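Local structure of ABC transporter, periplasmic solute-binding protein (4WED) at residues R293-R302 / N485-Y493. The protein probably serves as the periplasmic solute-binding component of an ABC transporter, in a family generally assigned to peptide or nickel uptake. Numbering follows the deposited sequence.
Sequences RKAVSIGIDR and NDAIAPLVY
In this family 5 solute-binding protein, helix 290-299 packs against the antiparallel sheet containing strand 488-500, and R302, at the start of the next helix, joins the last turn of helix 290-299 to the strand. Two edges of its guanidinium are used. Side-on, NE and NH2 converge on P490 O, with NE 2.9 Å and NH2 3.0 Å from that oxygen; NE lies in the carbonyl plane, whereas NH2 is tilted from it. End-on, NH1 donates to S297 O at 2.7 Å with an N-H...O angle of 167°, and NH2 also reaches S297 OG at 3.2 Å. Four bonds to three oxygens thus fix the group's rotation, and a bend at chi2 (135°) turns the chain back toward S297. Methyl CD2 of L491 covers one guanidinium face near its rim and also meets I300 CG2 at 4.3 Å. A leucine in place of R302 would probably leave P490 O, S297 O and S297 OG without these donors and remove the polar link between helix end and strand.

In the same turn, S297 CB meets A489 CB at 4.1 Å. Nearer the helix start, the D486 carboxylate lies obliquely across the aliphatic part of K294, with OD2 3.7 Å from CB, while the extended chain carries NZ away, so the pair is no salt bridge. D486 closes helix 471-485 in a Schellman motif, with positive phi (53°). Its carbonyl oxygen faces R293, whose CD lies 3.1 Å from D486 O; the firmer anchor of that guanidinium is NE to L287 O.

Beyond the pair, strand 274-279 bonds through its backbone to A489, L491 and V492 and carries M277, which touches V296 and I300, while helix 339-348 packs on A295 and I298 of helix 290-299.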
loop_
_atom_site.group_PDB
_atom_site.type_symbol
_atom_site.label_atom_id
_atom_site.label_comp_id
_atom_site.label_asym_id
_atom_site.label_seq_id
_atom_site.Cartn_x
_atom_site.Cartn_y
_atom_site.Cartn_z
ATOM N N ARG A 293 -4.939 24.241 -13.984
ATOM C CA ARG A 293 -4.535 23.058 -13.246
ATOM C C ARG A 293 -3.021 22.742 -13.405
ATOM O O ARG A 293 -2.303 22.471 -12.431
ATOM C CB ARG A 293 -5.366 21.898 -13.705
ATOM C CG ARG A 293 -6.800 21.992 -13.262
ATOM C CD ARG A 293 -7.504 20.661 -13.530
ATOM N NE ARG A 293 -8.588 20.877 -14.471
ATOM C CZ ARG A 293 -8.765 20.265 -15.617
ATOM N NH1 ARG A 293 -7.974 19.295 -16.024
ATOM N NH2 ARG A 293 -9.799 20.622 -16.354
ATOM N N LYS A 294 -2.548 22.784 -14.630
ATOM C CA LYS A 294 -1.165 22.499 -14.914
ATOM C C LYS A 294 -0.278 23.495 -14.193
ATOM O O LYS A 294 0.742 23.132 -13.610
ATOM C CB LYS A 294 -0.960 22.627 -16.425
ATOM C CG LYS A 294 0.390 22.183 -16.962
ATOM C CD LYS A 294 0.336 22.129 -18.477
ATOM C CE LYS A 294 1.700 21.885 -19.062
ATOM N NZ LYS A 294 1.712 22.141 -20.540
ATOM N N ALA A 295 -0.668 24.765 -14.250
ATOM C CA ALA A 295 0.128 25.793 -13.645
ATOM C C ALA A 295 0.215 25.528 -12.160
ATOM O O ALA A 295 1.293 25.608 -11.578
ATOM C CB ALA A 295 -0.446 27.182 -13.919
ATOM N N VAL A 296 -0.918 25.221 -11.544
ATOM C CA VAL A 296 -0.916 24.912 -10.139
ATOM C C VAL A 296 0.087 23.810 -9.907
ATOM O O VAL A 296 0.990 23.937 -9.090
ATOM C CB VAL A 296 -2.298 24.489 -9.654
ATOM C CG1 VAL A 296 -2.212 23.865 -8.284
ATOM C CG2 VAL A 296 -3.213 25.699 -9.615
ATOM N N SER A 297 0.007 22.777 -10.716
ATOM C CA SER A 297 0.839 21.635 -10.508
ATOM C C SER A 297 2.356 21.872 -10.723
ATOM O O SER A 297 3.203 21.376 -9.956
ATOM C CB SER A 297 0.347 20.515 -11.417
ATOM O OG SER A 297 1.320 19.524 -11.443
ATOM N N ILE A 298 2.734 22.591 -11.767
ATOM C CA ILE A 298 4.172 22.865 -11.944
ATOM C C ILE A 298 4.652 24.063 -11.160
ATOM O O ILE A 298 5.852 24.285 -11.049
ATOM C CB ILE A 298 4.601 23.069 -13.403
ATOM C CG1 ILE A 298 4.006 24.349 -13.967
ATOM C CG2 ILE A 298 4.284 21.839 -14.242
ATOM C CD1 ILE A 298 4.602 24.659 -15.308
ATOM N N GLY A 299 3.712 24.838 -10.634
ATOM C CA GLY A 299 4.013 25.944 -9.713
ATOM C C GLY A 299 4.419 25.479 -8.325
ATOM O O GLY A 299 4.913 26.255 -7.513
ATOM N N ILE A 300 4.224 24.198 -8.060
ATOM C CA ILE A 300 4.505 23.605 -6.765
ATOM C C ILE A 300 5.880 22.964 -6.800
ATOM O O ILE A 300 6.307 22.460 -7.871
ATOM C CB ILE A 300 3.435 22.550 -6.470
ATOM C CG1 ILE A 300 2.156 23.262 -6.034
ATOM C CG2 ILE A 300 3.897 21.567 -5.406
ATOM C CD1 ILE A 300 0.919 22.360 -5.990
ATOM N N ASP A 301 6.569 22.985 -5.648
ATOM C CA ASP A 301 7.839 22.277 -5.472
ATOM C C ASP A 301 7.704 21.017 -4.594
ATOM O O ASP A 301 7.665 21.085 -3.376
ATOM C CB ASP A 301 8.906 23.184 -4.902
ATOM C CG ASP A 301 10.283 22.578 -4.998
ATOM O OD1 ASP A 301 10.502 21.455 -4.525
ATOM O OD2 ASP A 301 11.170 23.221 -5.553
ATOM N N ARG A 302 7.657 19.868 -5.240
ATOM C CA ARG A 302 7.501 18.607 -4.549
ATOM C C ARG A 302 8.679 18.365 -3.638
ATOM O O ARG A 302 8.530 17.845 -2.553
ATOM C CB ARG A 302 7.345 17.478 -5.558
ATOM C CG ARG A 302 5.958 17.411 -6.158
ATOM C CD ARG A 302 5.987 17.209 -7.652
ATOM N NE ARG A 302 4.645 17.061 -8.179
ATOM C CZ ARG A 302 3.974 18.015 -8.800
ATOM N NH1 ARG A 302 4.513 19.197 -8.988
ATOM N NH2 ARG A 302 2.756 17.785 -9.238
ATOM N N ASN A 485 -4.918 15.796 -19.403
ATOM C CA ASN A 485 -5.951 16.716 -18.945
ATOM C C ASN A 485 -5.605 17.394 -17.627
ATOM O O ASN A 485 -6.357 18.246 -17.170
ATOM C CB ASN A 485 -7.268 15.988 -18.793
ATOM C CG ASN A 485 -7.808 15.536 -20.109
ATOM O OD1 ASN A 485 -8.349 16.335 -20.832
ATOM N ND2 ASN A 485 -7.636 14.263 -20.442
ATOM N N ASP A 486 -4.457 17.034 -17.044
ATOM C CA ASP A 486 -3.981 17.600 -15.785
ATOM C C ASP A 486 -5.072 17.467 -14.739
ATOM O O ASP A 486 -5.449 18.425 -14.087
ATOM C CB ASP A 486 -3.560 19.066 -15.978
ATOM C CG ASP A 486 -2.286 19.206 -16.822
ATOM O OD1 ASP A 486 -1.193 18.912 -16.265
ATOM O OD2 ASP A 486 -2.380 19.629 -18.020
ATOM N N ALA A 487 -5.593 16.253 -14.618
ATOM C CA ALA A 487 -6.793 16.014 -13.837
ATOM C C ALA A 487 -6.492 15.850 -12.376
ATOM O O ALA A 487 -7.378 16.086 -11.540
ATOM C CB ALA A 487 -7.501 14.794 -14.331
ATOM N N ILE A 488 -5.251 15.459 -12.085
ATOM C CA ILE A 488 -4.769 15.277 -10.719
ATOM C C ILE A 488 -3.376 15.869 -10.574
ATOM O O ILE A 488 -2.724 16.101 -11.576
ATOM C CB ILE A 488 -4.734 13.762 -10.312
ATOM C CG1 ILE A 488 -3.934 12.927 -11.317
ATOM C CG2 ILE A 488 -6.154 13.199 -10.161
ATOM C CD1 ILE A 488 -3.452 11.602 -10.743
ATOM N N ALA A 489 -2.911 16.099 -9.338
ATOM C CA ALA A 489 -1.495 16.524 -9.100
ATOM C C ALA A 489 -0.809 15.642 -8.045
ATOM O O ALA A 489 -0.916 15.914 -6.892
ATOM C CB ALA A 489 -1.422 18.017 -8.709
ATOM N N PRO A 490 -0.144 14.546 -8.463
ATOM C CA PRO A 490 0.632 13.748 -7.514
ATOM C C PRO A 490 1.768 14.567 -6.951
ATOM O O PRO A 490 2.368 15.319 -7.659
ATOM C CB PRO A 490 1.161 12.592 -8.364
ATOM C CG PRO A 490 0.317 12.561 -9.591
ATOM C CD PRO A 490 -0.090 13.984 -9.832
ATOM N N LEU A 491 2.010 14.489 -5.655
ATOM C CA LEU A 491 2.993 15.369 -5.034
ATOM C C LEU A 491 4.270 14.605 -4.703
ATOM O O LEU A 491 5.255 14.743 -5.395
ATOM C CB LEU A 491 2.354 16.004 -3.812
ATOM C CG LEU A 491 1.149 16.874 -4.155
ATOM C CD1 LEU A 491 0.586 17.443 -2.871
ATOM C CD2 LEU A 491 1.597 18.005 -5.064
ATOM N N VAL A 492 4.204 13.704 -3.732
ATOM C CA VAL A 492 5.314 12.856 -3.353
ATOM C C VAL A 492 4.827 11.405 -3.103
ATOM O O VAL A 492 3.643 11.168 -2.835
ATOM C CB VAL A 492 5.973 13.355 -2.072
ATOM C CG1 VAL A 492 6.713 14.683 -2.288
ATOM C CG2 VAL A 492 4.925 13.491 -0.981
ATOM N N TYR A 493 5.758 10.463 -3.218
ATOM C CA TYR A 493 5.591 9.142 -2.692
ATOM C C TYR A 493 5.946 9.182 -1.213
ATOM O O TYR A 493 6.940 9.809 -0.770
ATOM C CB TYR A 493 6.440 8.140 -3.485
ATOM C CG TYR A 493 6.169 8.239 -4.988
ATOM C CD1 TYR A 493 4.882 8.122 -5.464
ATOM C CD2 TYR A 493 7.185 8.498 -5.903
ATOM C CE1 TYR A 493 4.600 8.234 -6.804
ATOM C CE2 TYR A 493 6.921 8.622 -7.273
ATOM C CZ TYR A 493 5.614 8.491 -7.709
ATOM O OH TYR A 493 5.272 8.595 -9.027
#